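Arsenite methyltransferase (PDB 5EVJ) probably methylates trivalent arsenic, transferring methyl groups from S-adenosyl-L-methionine to glutathione-bound arsenite to give mono-, di- and trimethylated products. Local coordinates at residues Arg57-Asp62 with Ala98-Lys103; Leu90-Gly95 with Met143-Gly148; Arg180-Ala185 with Asn228-Leu233; Tyr304-His309 with Gly322-Met327; Thr65-Lys70 with Ile125-Ala130. The protein carries 15 engineered substitutions. All blocks are in the same frame, centred on the assembly; numbering follows the deposited sequence.

Overall arrangement
From the N terminus, helix 54-61 packs on helix 96-104 in interaction 1, closing a 35-residue loop, and helix 65-69 reaches the junction of helices 118-126 and 128-135 in interaction 5, closing 54 residues. Interaction 2 closes 47 residues, joining the glycine-rich loop after strand 86-90 to edge strand 143-147. The segments of these three alternate along the chain, so their loops cross, and all three touch: Tyr-99 packs on Met-143, and Ser-94 bonds the backbone of helix 65-69. Interaction 3 ties helix 178-188 to helix 227-237 over 42 residues and touches interaction 2 through Val-181 and Leu-90. Interaction 4 comes last, closing a short loop between hairpin 303-313 and helix 322-329.

Interaction 1: residues Arg57-Asp62 with Ala98-Lys103; sequences RAALAD and AYVAAK. Engineered in segment 98-103: Ala-98 (natural residue Cys).
Val-100 reaches across to helix 54-61 with both of its methyls, and each finds a different partner. CG2 meets CD1 of Leu-60 at 3.4 Å, the closest approach between the two segments. CG1 is turned to the other side by a chi1 of 172° and comes within 4.2 Å of CB of Ala-59. Leu-60 does not start out in this direction: its CA-CB bond points away from helix 96-104, and it is the bend further along the side chain that swings CD1 back, with the two branched chains crossing obliquely. Ala-59, by contrast, points its methyl toward helix 96-104. Its second neighbour there is Lys-103, one turn on from Val-100. The lysine's CG is anti to the backbone N, and the chain runs out extended as far as CE, so that CD lies against CB of Ala-59 at 3.6 Å and the aliphatic stem roofs over the small residue. Only at the last torsion does it bend, taking NZ on past the methyl. With only a methyl on the near face of Ala-59, the backbones come close: CA of Ala-59 is 5.8 Å from CA of Val-100, and the local axes approach to 9.3 Å while crossing at 114°. Ile-78 also touches the side chain of Val-100. Helix 96-104 is the first helix of the Rossmann-like core, following strand 86-90 and the glycine-rich loop, and N-terminal helix 54-61 packs across its outer side, an arrangement consistent with the class I methyltransferase fold.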
# COMPACT_ATOMS: atom_id res chain seq x y z
N ARG A 57 -4.52 0.41 -16.07
CA ARG A 57 -4.06 0.46 -17.48
C ARG A 57 -4.67 1.65 -18.24
O ARG A 57 -3.93 2.38 -18.90
CB ARG A 57 -4.31 -0.86 -18.27
CG ARG A 57 -3.49 -2.08 -17.80
CD ARG A 57 -3.67 -3.35 -18.67
NE ARG A 57 -4.91 -4.11 -18.39
CZ ARG A 57 -6.05 -3.97 -19.09
NH1 ARG A 57 -7.12 -4.69 -18.76
NH2 ARG A 57 -6.13 -3.12 -20.11
N ALA A 58 -5.99 1.83 -18.14
CA ALA A 58 -6.68 2.97 -18.79
C ALA A 58 -6.03 4.30 -18.38
O ALA A 58 -5.75 5.15 -19.21
CB ALA A 58 -8.18 2.99 -18.43
N ALA A 59 -5.77 4.46 -17.08
CA ALA A 59 -5.23 5.71 -16.51
C ALA A 59 -3.78 5.91 -16.96
O ALA A 59 -3.39 7.02 -17.30
CB ALA A 59 -5.35 5.69 -14.98
N LEU A 60 -3.01 4.82 -16.99
CA LEU A 60 -1.63 4.81 -17.54
C LEU A 60 -1.55 5.26 -19.02
O LEU A 60 -0.63 5.99 -19.41
CB LEU A 60 -1.01 3.40 -17.42
CG LEU A 60 0.07 2.97 -16.38
CD1 LEU A 60 0.35 3.89 -15.18
CD2 LEU A 60 -0.08 1.51 -15.92
N ALA A 61 -2.48 4.80 -19.85
CA ALA A 61 -2.41 5.16 -21.27
C ALA A 61 -2.19 6.68 -21.44
O ALA A 61 -1.49 7.10 -22.34
CB ALA A 61 -3.67 4.72 -22.02
N ASP A 62 -2.79 7.46 -20.54
CA ASP A 62 -2.91 8.91 -20.65
C ASP A 62 -1.92 9.71 -19.83
O ASP A 62 -2.13 10.89 -19.73
CB ASP A 62 -4.28 9.36 -20.16
CG ASP A 62 -5.39 9.06 -21.13
OD1 ASP A 62 -5.14 9.04 -22.34
OD2 ASP A 62 -6.52 8.85 -20.67
N ALA A 98 1.52 8.84 -8.71
CA ALA A 98 0.70 9.99 -8.26
C ALA A 98 -0.26 10.41 -9.37
O ALA A 98 -1.41 10.81 -9.09
CB ALA A 98 1.59 11.13 -7.82
N TYR A 99 0.17 10.27 -10.63
CA TYR A 99 -0.69 10.66 -11.75
C TYR A 99 -1.83 9.70 -11.85
O TYR A 99 -2.97 10.09 -12.01
CB TYR A 99 0.10 10.68 -13.06
CG TYR A 99 0.82 12.00 -13.32
CD1 TYR A 99 1.56 12.63 -12.32
CD2 TYR A 99 0.77 12.63 -14.58
CE1 TYR A 99 2.24 13.84 -12.54
CE2 TYR A 99 1.48 13.84 -14.81
CZ TYR A 99 2.17 14.45 -13.78
OH TYR A 99 2.86 15.63 -13.97
N VAL A 100 -1.54 8.42 -11.67
CA VAL A 100 -2.58 7.45 -11.70
C VAL A 100 -3.55 7.68 -10.55
O VAL A 100 -4.77 7.61 -10.73
CB VAL A 100 -2.00 6.04 -11.60
CG1 VAL A 100 -3.14 5.03 -11.42
CG2 VAL A 100 -1.15 5.79 -12.84
N ALA A 101 -3.02 7.94 -9.37
CA ALA A 101 -3.93 8.16 -8.23
C ALA A 101 -4.82 9.42 -8.43
O ALA A 101 -6.04 9.43 -8.13
CB ALA A 101 -3.11 8.27 -6.97
N ALA A 102 -4.19 10.48 -8.95
CA ALA A 102 -4.82 11.77 -9.16
C ALA A 102 -6.06 11.51 -10.01
O ALA A 102 -7.10 12.09 -9.76
CB ALA A 102 -3.87 12.68 -9.89
N LYS A 103 -5.96 10.60 -10.96
CA LYS A 103 -7.15 10.23 -11.72
C LYS A 103 -8.15 9.43 -10.91
O LYS A 103 -9.38 9.70 -10.89
CB LYS A 103 -6.79 9.39 -12.93
CG LYS A 103 -8.09 8.97 -13.63
CD LYS A 103 -7.88 8.18 -14.90
CE LYS A 103 -9.20 8.08 -15.67
NZ LYS A 103 -10.29 7.46 -14.83

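Interaction 2: residues Leu90-Gly95 with Met143-Gly148; sequences LGAGSG and MTFIQG. Engineered in segment 90-95: Ala-92 (natural residue Cys).
Phe-145 presents an edge of its ring to CB of Ala-92, which lies near the ring plane, 4.4 Å from CE1. Ala-92 is an engineered residue, a cysteine in the natural sequence, so the methyl marks where that side chain would start. The same CE1 carbon also has CA of Gly-95 beside it at 4.5 Å, reached obliquely. The side chain of Phe-145 leaves strand 143-147 toward the loop, where it lies against the tight turn. That turn is type II' and runs from Ala-92 to Gly-95. Its second residue, Gly-93, has the positive phi that favours glycine. Gly-95 has a stronger reason to be glycine: a beta carbon there would be jammed against the carbonyl O of Ser-94. That carbon would also lie against the ring, 3.7 Å from CZ of Phe-145. Gly-95 occupies the N-cap position of the helix that follows. Asp-115 accepts a bond from the backbone N of Gly-93, and Ser-94 OG is bonded to the carbonyl of Val-67. The sequence resembles the glycine-rich motif that cradles S-adenosylmethionine in related enzymes. Around the ring, the engineered Ala-98 and Tyr-99 of helix 96-104 and Ala-124 and Ile-125 of helix 118-126 close in, so Phe-145 bridges the edge strand, which pairs with strand 110-115, to the loop and both helices on that face of the sheet.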
# COMPACT_ATOMS: atom_id res chain seq x y z
N LEU A 90 4.56 8.20 -1.24
CA LEU A 90 5.92 8.28 -0.73
C LEU A 90 6.94 7.90 -1.79
O LEU A 90 6.92 6.80 -2.25
CB LEU A 90 6.11 7.33 0.45
CG LEU A 90 5.32 7.54 1.75
CD1 LEU A 90 5.79 6.48 2.73
CD2 LEU A 90 5.45 8.92 2.37
N GLY A 91 7.82 8.82 -2.18
CA GLY A 91 8.90 8.54 -3.14
C GLY A 91 8.31 8.66 -4.51
O GLY A 91 8.45 7.77 -5.33
N ALA A 92 7.62 9.76 -4.76
CA ALA A 92 6.83 9.84 -5.98
C ALA A 92 7.66 9.84 -7.24
O ALA A 92 7.12 9.58 -8.34
CB ALA A 92 5.94 11.06 -5.94
N GLY A 93 8.97 10.11 -7.12
CA GLY A 93 9.83 10.15 -8.31
C GLY A 93 9.24 11.14 -9.35
O GLY A 93 8.79 12.24 -9.04
N SER A 94 9.19 10.71 -10.59
CA SER A 94 8.72 11.52 -11.65
C SER A 94 7.19 11.59 -11.76
O SER A 94 6.69 12.35 -12.61
CB SER A 94 9.28 10.90 -12.94
OG SER A 94 8.84 9.57 -13.09
N GLY A 95 6.48 10.72 -11.03
CA GLY A 95 5.06 10.96 -10.69
C GLY A 95 4.07 9.93 -11.25
O GLY A 95 2.85 10.08 -11.05
N MET A 143 -2.93 17.58 -7.61
CA MET A 143 -1.62 17.11 -7.11
C MET A 143 -0.72 18.22 -6.54
O MET A 143 -0.71 19.32 -7.01
CB MET A 143 -0.85 16.39 -8.23
CG MET A 143 -1.62 15.23 -8.83
SD MET A 143 -0.72 14.31 -10.15
CE MET A 143 -1.45 15.22 -11.50
N THR A 144 0.07 17.86 -5.55
CA THR A 144 1.00 18.71 -4.86
C THR A 144 2.20 17.80 -4.74
O THR A 144 2.12 16.68 -4.21
CB THR A 144 0.51 19.08 -3.44
OG1 THR A 144 -0.82 19.63 -3.48
CG2 THR A 144 1.46 20.09 -2.74
N PHE A 145 3.32 18.25 -5.30
CA PHE A 145 4.57 17.55 -5.11
C PHE A 145 5.45 18.35 -4.21
O PHE A 145 5.61 19.51 -4.43
CB PHE A 145 5.21 17.38 -6.46
CG PHE A 145 4.42 16.48 -7.35
CD1 PHE A 145 4.45 15.07 -7.13
CD2 PHE A 145 3.63 16.99 -8.34
CE1 PHE A 145 3.69 14.24 -7.92
CE2 PHE A 145 2.88 16.16 -9.15
CZ PHE A 145 2.93 14.78 -8.96
N ILE A 146 5.98 17.75 -3.15
CA ILE A 146 6.92 18.48 -2.31
C ILE A 146 8.21 17.71 -2.14
O ILE A 146 8.25 16.48 -2.30
CB ILE A 146 6.32 18.87 -0.94
CG1 ILE A 146 6.07 17.67 -0.06
CG2 ILE A 146 4.98 19.60 -1.12
CD1 ILE A 146 4.88 17.88 0.83
N GLN A 147 9.26 18.45 -1.79
CA GLN A 147 10.58 17.91 -1.64
C GLN A 147 10.80 17.49 -0.20
O GLN A 147 10.64 18.28 0.72
CB GLN A 147 11.62 18.96 -2.04
CG GLN A 147 13.08 18.55 -1.79
CD GLN A 147 13.95 18.68 -3.04
OE1 GLN A 147 14.65 17.74 -3.41
NE2 GLN A 147 13.91 19.85 -3.72
N GLY A 148 11.29 16.27 -0.00
CA GLY A 148 11.38 15.79 1.38
C GLY A 148 12.03 14.46 1.57
O GLY A 148 12.37 13.79 0.62

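Interaction 3: residues Arg180-Ala185 with Asn228-Leu233; sequences RVLSEA and NDFIRL. Engineered in segment 180-185: Ala-185 (natural residue Cys).
Along 228-233, Phe-230 is the first to reach Leu-182: with CG anti to the backbone N (chi1 161°), its ring extends toward helix 178-188, and CE1 comes to 4.1 Å from CD2 of Leu-182. The methyl approaches the ring obliquely. Tyr-201 and Tyr-271, from strands of the central sheet, meet the same ring with their own. Two residues on, Arg-232 faces the other way and doubles back along its helix, NH1 donating to OD1 of Asp-229 over 3.0 Å in a salt bridge that sits 23° out of the guanidinium plane. The second carboxylate oxygen of Asp-229 is taken by Arg-205. Leu-233 then completes the contact. Its CD2 lies 3.6 Å from CD2 of Leu-182, with CG little farther off at 3.8 Å from that methyl, and the two leucines cross at a slant. One methyl of Leu-182 therefore serves both neighbours, which stand roughly at right angles to each other around it. On the far side of helix 178-188, Arg-180 and Glu-184 pair at 3.4 Å between NH2 and OE2, and Arg-180 has a further mate in Asp-154. The ion pairs thus lie off the shared face. Across these two segments only carbon atoms meet, so this join depends on shape and exclusion of water, with little directional hold.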
# COMPACT_ATOMS: atom_id res chain seq x y z
N ARG A 180 11.02 4.71 11.06
CA ARG A 180 10.49 6.07 11.01
C ARG A 180 9.53 6.32 9.87
O ARG A 180 8.51 6.95 10.09
CB ARG A 180 11.57 7.18 11.04
CG ARG A 180 11.25 8.12 12.20
CD ARG A 180 12.11 9.37 12.35
NE ARG A 180 11.35 10.34 11.60
CZ ARG A 180 10.75 11.41 12.08
NH1 ARG A 180 10.89 11.79 13.34
NH2 ARG A 180 10.04 12.13 11.23
N VAL A 181 9.82 5.81 8.69
CA VAL A 181 8.89 5.93 7.58
C VAL A 181 7.55 5.29 7.97
O VAL A 181 6.50 5.89 7.83
CB VAL A 181 9.45 5.17 6.36
CG1 VAL A 181 8.48 5.22 5.18
CG2 VAL A 181 10.84 5.64 6.02
N LEU A 182 7.63 4.07 8.52
CA LEU A 182 6.44 3.35 8.93
C LEU A 182 5.69 4.15 9.97
O LEU A 182 4.49 4.36 9.82
CB LEU A 182 6.81 1.95 9.45
CG LEU A 182 6.79 0.83 8.42
CD1 LEU A 182 6.73 1.25 6.98
CD2 LEU A 182 7.92 -0.16 8.60
N SER A 183 6.39 4.61 11.01
CA SER A 183 5.66 5.32 12.08
C SER A 183 5.11 6.69 11.62
O SER A 183 4.05 7.14 12.10
CB SER A 183 6.50 5.44 13.37
OG SER A 183 7.64 6.26 13.22
N GLU A 184 5.77 7.27 10.62
CA GLU A 184 5.26 8.53 10.03
C GLU A 184 4.00 8.30 9.20
O GLU A 184 2.99 9.05 9.37
CB GLU A 184 6.37 9.26 9.23
CG GLU A 184 7.35 9.87 10.26
CD GLU A 184 6.80 11.14 10.91
OE1 GLU A 184 6.34 11.12 12.12
OE2 GLU A 184 6.83 12.18 10.16
N ALA A 185 4.04 7.28 8.31
CA ALA A 185 2.82 6.79 7.62
C ALA A 185 1.70 6.64 8.61
O ALA A 185 0.62 7.25 8.47
CB ALA A 185 3.08 5.46 6.93
N ASN A 228 8.90 -11.79 7.52
CA ASN A 228 8.27 -11.85 8.84
C ASN A 228 8.95 -10.79 9.70
O ASN A 228 8.39 -10.36 10.68
CB ASN A 228 8.38 -13.22 9.51
CG ASN A 228 7.38 -14.23 8.95
OD1 ASN A 228 6.23 -13.89 8.77
ND2 ASN A 228 7.82 -15.51 8.69
N ASP A 229 10.17 -10.38 9.39
CA ASP A 229 10.79 -9.31 10.18
C ASP A 229 10.11 -7.97 9.84
O ASP A 229 9.97 -7.12 10.67
CB ASP A 229 12.33 -9.20 9.98
CG ASP A 229 13.09 -10.29 10.67
OD1 ASP A 229 12.56 -10.92 11.64
OD2 ASP A 229 14.24 -10.50 10.28
N PHE A 230 9.69 -7.79 8.59
CA PHE A 230 8.98 -6.61 8.24
C PHE A 230 7.67 -6.53 9.02
O PHE A 230 7.30 -5.46 9.59
CB PHE A 230 8.73 -6.51 6.73
CG PHE A 230 7.62 -5.57 6.40
CD1 PHE A 230 7.84 -4.19 6.44
CD2 PHE A 230 6.31 -6.06 6.22
CE1 PHE A 230 6.77 -3.33 6.22
CE2 PHE A 230 5.24 -5.19 5.98
CZ PHE A 230 5.48 -3.84 6.00
N ILE A 231 6.97 -7.64 9.04
CA ILE A 231 5.68 -7.72 9.74
C ILE A 231 5.84 -7.27 11.21
O ILE A 231 5.03 -6.46 11.73
CB ILE A 231 4.99 -9.15 9.62
CG1 ILE A 231 4.58 -9.43 8.12
CG2 ILE A 231 3.76 -9.31 10.58
CD1 ILE A 231 3.97 -10.82 7.83
N ARG A 232 6.88 -7.78 11.84
CA ARG A 232 7.21 -7.42 13.22
C ARG A 232 7.39 -5.90 13.40
O ARG A 232 6.88 -5.33 14.37
CB ARG A 232 8.51 -8.14 13.73
CG ARG A 232 8.38 -9.70 13.79
CD ARG A 232 9.70 -10.45 14.13
NE ARG A 232 9.44 -11.86 14.51
CZ ARG A 232 9.84 -12.96 13.82
NH1 ARG A 232 10.56 -12.85 12.72
NH2 ARG A 232 9.59 -14.20 14.30
N LEU A 233 8.15 -5.28 12.50
CA LEU A 233 8.45 -3.86 12.58
C LEU A 233 7.13 -3.12 12.33
O LEU A 233 6.73 -2.28 13.12
CB LEU A 233 9.47 -3.51 11.54
CG LEU A 233 9.84 -2.04 11.34
CD1 LEU A 233 10.46 -1.37 12.62
CD2 LEU A 233 10.72 -1.95 10.08

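Interaction 4: residues Tyr304-His309 with Gly322-Met327; sequences YDLDDH and GNTASM
A classic beta bulge, in which Leu-306 and Asp-307 both face His-310, lies where the chain turns a corner at Leu-306, whose side chain points at helix 322-329. A chi1 of 172° extends the leucine toward that helix, and its two methyls touch successive turns. CD2 meets CG2 of Thr-324 at 3.9 Å, the side chains crossing on a slant, while CD1 lies 4.1 Å from CB of Met-327, whose extended chain runs across it at about a right angle. Thr-324 turns its methyl to the leucine and gives OG1 to NH1 of Arg-243, a residue of strand 243-249. That guanidinium also forms a salt bridge with OD2 of Asp-307, so Arg-243 links both sides of the contact beside the apolar pair. OD1 of Asp-307 takes the backbone N-H of His-309 at 2.8 Å, on its anti side and 17° from the carboxylate plane, making an Asx turn; it is also bonded to ND1 of His-310. Phe-312 and Phe-274 pack around Leu-306 as well. The whole is a bulged beta-hairpin, 303-305 with 310-313, covered by a helix and set against edge strand 243-249 of the main sheet.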
# COMPACT_ATOMS: atom_id res chain seq x y z
N TYR A 304 -14.75 -8.63 -4.63
CA TYR A 304 -13.64 -7.79 -4.18
C TYR A 304 -12.62 -8.58 -3.33
O TYR A 304 -12.97 -9.23 -2.31
CB TYR A 304 -14.22 -6.72 -3.30
CG TYR A 304 -13.14 -5.84 -2.72
CD1 TYR A 304 -12.50 -4.90 -3.53
CD2 TYR A 304 -12.78 -5.93 -1.39
CE1 TYR A 304 -11.50 -4.08 -3.01
CE2 TYR A 304 -11.81 -5.10 -0.85
CZ TYR A 304 -11.16 -4.19 -1.67
OH TYR A 304 -10.18 -3.39 -1.16
N ASP A 305 -11.38 -8.55 -3.73
CA ASP A 305 -10.29 -9.04 -2.84
C ASP A 305 -9.80 -8.04 -1.78
O ASP A 305 -9.08 -7.08 -2.12
CB ASP A 305 -9.09 -9.49 -3.67
CG ASP A 305 -9.46 -10.63 -4.68
OD1 ASP A 305 -10.14 -11.61 -4.28
OD2 ASP A 305 -9.12 -10.48 -5.87
N LEU A 306 -10.13 -8.27 -0.52
CA LEU A 306 -9.46 -7.57 0.55
C LEU A 306 -7.98 -7.95 0.50
O LEU A 306 -7.08 -7.10 0.55
CB LEU A 306 -10.03 -7.95 1.91
CG LEU A 306 -9.27 -7.43 3.15
CD1 LEU A 306 -9.30 -5.88 3.25
CD2 LEU A 306 -9.96 -7.99 4.40
N ASP A 307 -7.70 -9.24 0.53
CA ASP A 307 -6.28 -9.69 0.58
C ASP A 307 -6.31 -11.06 -0.02
O ASP A 307 -7.39 -11.54 -0.36
CB ASP A 307 -5.71 -9.70 2.01
CG ASP A 307 -6.56 -10.49 2.98
OD1 ASP A 307 -6.93 -11.65 2.66
OD2 ASP A 307 -6.84 -9.97 4.09
N ASP A 308 -5.15 -11.72 -0.10
CA ASP A 308 -5.09 -12.99 -0.81
C ASP A 308 -5.75 -14.16 -0.08
O ASP A 308 -5.77 -15.24 -0.64
CB ASP A 308 -3.64 -13.34 -1.14
CG ASP A 308 -2.78 -13.54 0.11
OD1 ASP A 308 -3.28 -13.53 1.25
OD2 ASP A 308 -1.56 -13.66 -0.08
N HIS A 309 -6.26 -13.96 1.15
CA HIS A 309 -7.10 -15.00 1.86
C HIS A 309 -8.54 -14.60 2.04
O HIS A 309 -9.29 -15.27 2.75
CB HIS A 309 -6.49 -15.34 3.23
CG HIS A 309 -5.11 -15.90 3.10
ND1 HIS A 309 -4.87 -17.19 2.65
CD2 HIS A 309 -3.90 -15.33 3.27
CE1 HIS A 309 -3.57 -17.39 2.59
NE2 HIS A 309 -2.96 -16.29 2.96
N GLY A 322 -12.81 -10.14 13.81
CA GLY A 322 -12.77 -8.68 14.17
C GLY A 322 -11.94 -7.84 13.21
O GLY A 322 -12.39 -6.76 12.71
N ASN A 323 -10.79 -8.38 12.85
CA ASN A 323 -9.83 -7.58 12.08
C ASN A 323 -10.38 -7.29 10.74
O ASN A 323 -10.45 -6.13 10.29
CB ASN A 323 -8.44 -8.25 11.95
CG ASN A 323 -7.58 -8.10 13.21
OD1 ASN A 323 -7.99 -7.46 14.21
ND2 ASN A 323 -6.38 -8.70 13.17
N THR A 324 -10.74 -8.37 10.06
CA THR A 324 -11.27 -8.29 8.73
C THR A 324 -12.56 -7.44 8.78
O THR A 324 -12.76 -6.63 7.89
CB THR A 324 -11.62 -9.72 8.25
OG1 THR A 324 -10.38 -10.42 8.02
CG2 THR A 324 -12.42 -9.60 6.93
N ALA A 325 -13.43 -7.64 9.79
CA ALA A 325 -14.66 -6.81 9.86
C ALA A 325 -14.29 -5.30 9.95
O ALA A 325 -14.97 -4.44 9.40
CB ALA A 325 -15.58 -7.22 11.02
N SER A 326 -13.21 -4.99 10.66
CA SER A 326 -12.75 -3.62 10.81
C SER A 326 -12.21 -3.13 9.47
O SER A 326 -12.44 -1.96 9.10
CB SER A 326 -11.60 -3.53 11.90
OG SER A 326 -12.15 -3.67 13.21
N MET A 327 -11.42 -3.96 8.80
CA MET A 327 -10.81 -3.53 7.57
C MET A 327 -11.75 -3.18 6.39
O MET A 327 -11.37 -2.39 5.48
CB MET A 327 -9.80 -4.57 7.08
CG MET A 327 -8.66 -4.82 8.09
SD MET A 327 -7.47 -6.12 7.66
CE MET A 327 -6.40 -6.09 9.12

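Interaction 5: residues Thr65-Lys70 with Ile125-Ala130; sequences TEVKEK and ISHADA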
# COMPACT_ATOMS: atom_id res chain seq x y z
N THR A 65 4.23 10.24 -21.32
CA THR A 65 5.35 9.34 -21.58
C THR A 65 6.59 9.60 -20.68
O THR A 65 7.19 8.66 -20.13
CB THR A 65 5.76 9.45 -23.07
OG1 THR A 65 4.69 8.98 -23.90
CG2 THR A 65 6.97 8.59 -23.33
N GLU A 66 6.96 10.87 -20.56
CA GLU A 66 8.18 11.21 -19.84
C GLU A 66 7.98 10.95 -18.35
O GLU A 66 8.92 10.65 -17.63
CB GLU A 66 8.52 12.69 -20.05
CG GLU A 66 9.93 13.01 -19.56
CD GLU A 66 10.13 14.46 -19.14
OE1 GLU A 66 9.13 15.17 -18.85
OE2 GLU A 66 11.30 14.89 -19.08
N VAL A 67 6.75 11.14 -17.88
CA VAL A 67 6.47 10.91 -16.48
C VAL A 67 6.65 9.42 -16.13
O VAL A 67 7.22 9.09 -15.05
CB VAL A 67 5.08 11.46 -16.09
CG1 VAL A 67 4.66 10.86 -14.77
CG2 VAL A 67 5.14 12.99 -15.96
N LYS A 68 6.20 8.55 -17.05
CA LYS A 68 6.40 7.08 -17.00
C LYS A 68 7.84 6.61 -17.27
O LYS A 68 8.45 5.91 -16.44
CB LYS A 68 5.54 6.35 -18.02
CG LYS A 68 4.07 6.21 -17.67
CD LYS A 68 3.31 5.46 -18.79
CE LYS A 68 3.04 6.34 -20.01
NZ LYS A 68 2.21 5.56 -20.96
N GLU A 69 8.38 6.95 -18.44
CA GLU A 69 9.74 6.50 -18.77
C GLU A 69 10.75 6.73 -17.65
O GLU A 69 11.71 5.98 -17.51
CB GLU A 69 10.24 7.16 -20.03
CG GLU A 69 9.84 6.44 -21.30
CD GLU A 69 10.25 7.23 -22.53
OE1 GLU A 69 10.41 8.47 -22.44
OE2 GLU A 69 10.41 6.59 -23.59
N LYS A 70 10.52 7.75 -16.83
CA LYS A 70 11.46 8.10 -15.76
C LYS A 70 11.10 7.53 -14.38
O LYS A 70 11.50 8.06 -13.37
CB LYS A 70 11.67 9.64 -15.69
CG LYS A 70 12.24 10.25 -16.97
CD LYS A 70 12.85 11.63 -16.77
CE LYS A 70 13.37 12.19 -18.10
NZ LYS A 70 13.72 13.63 -17.99
N ILE A 125 6.04 17.96 -11.46
CA ILE A 125 5.42 19.30 -11.45
C ILE A 125 5.15 19.90 -12.84
O ILE A 125 4.10 20.52 -13.02
CB ILE A 125 6.23 20.30 -10.63
CG1 ILE A 125 6.27 19.89 -9.15
CG2 ILE A 125 5.64 21.72 -10.77
CD1 ILE A 125 7.48 20.39 -8.39
N SER A 126 6.07 19.74 -13.79
CA SER A 126 5.93 20.44 -15.09
C SER A 126 4.82 19.84 -15.92
O SER A 126 4.23 20.51 -16.75
CB SER A 126 7.22 20.47 -15.93
OG SER A 126 7.63 19.17 -16.27
N HIS A 127 4.49 18.59 -15.68
CA HIS A 127 3.44 18.00 -16.49
C HIS A 127 2.09 18.05 -15.85
O HIS A 127 1.09 17.71 -16.49
CB HIS A 127 3.82 16.59 -16.93
CG HIS A 127 4.96 16.57 -17.90
ND1 HIS A 127 6.27 16.72 -17.49
CD2 HIS A 127 4.98 16.45 -19.25
CE1 HIS A 127 7.05 16.67 -18.56
NE2 HIS A 127 6.30 16.49 -19.63
N ALA A 128 2.02 18.52 -14.61
CA ALA A 128 0.76 18.39 -13.86
C ALA A 128 -0.46 19.03 -14.52
O ALA A 128 -1.47 18.33 -14.74
CB ALA A 128 0.91 18.88 -12.42
N ASP A 129 -0.38 20.33 -14.82
CA ASP A 129 -1.58 21.08 -15.15
C ASP A 129 -2.19 20.54 -16.40
O ASP A 129 -3.44 20.28 -16.49
CB ASP A 129 -1.31 22.59 -15.29
CG ASP A 129 -0.89 23.24 -13.94
OD1 ASP A 129 -1.46 22.93 -12.87
OD2 ASP A 129 0.03 24.10 -13.97
N ALA A 130 -1.30 20.35 -17.38
CA ALA A 130 -1.71 19.92 -18.71
C ALA A 130 -2.37 18.52 -18.65
O ALA A 130 -3.36 18.24 -19.34
CB ALA A 130 -0.50 19.92 -19.66
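OE2 of Glu-66 takes NZ of Lys-70 at 2.9 Å, a salt bridge from the residue just past the helix end back to Glu-66, which meets the oxygen on its anti side and 32° out of the carboxylate plane. The other oxygen, OE1, is turned to the ring of His-127. Here the model is doubtful, since OE1 is set too close to a ring carbon; its distance of 3.2 Å from NE2 of His-127 comes with too poor an angle for a hydrogen bond. What can be said is that the carboxylate and imidazole planes stand 67° apart and that the extended glutamate chain crosses the histidine at about a right angle. ND1 of His-127 is hydrogen-bonded to the carbonyl O of Val-123, which limits how the ring can turn. Replacing Glu-66 with an alanine would probably leave the ammonium of Lys-70 without its charge mate and free to turn. His-127 sits at the break between helices 118-126 and 128-135, which together form the link from strand 110-115 to strand 143-147, a beta-alpha-beta crossover of the Rossmann-like methyltransferase core. Into this joint comes Val-67, deeper than Glu-66. Its CG2, beside the backbone N, lies 4.0 Å from CB of His-127 and 4.1 Å from CG of that ring, the two side chains sliding past each other in opposite directions. Tyr-99 of helix 96-104 touches both Val-67 and His-127, and Val-123 packs on Val-67 as well. At the backbone, Gln-120 NE2 reaches the carbonyl of Lys-70.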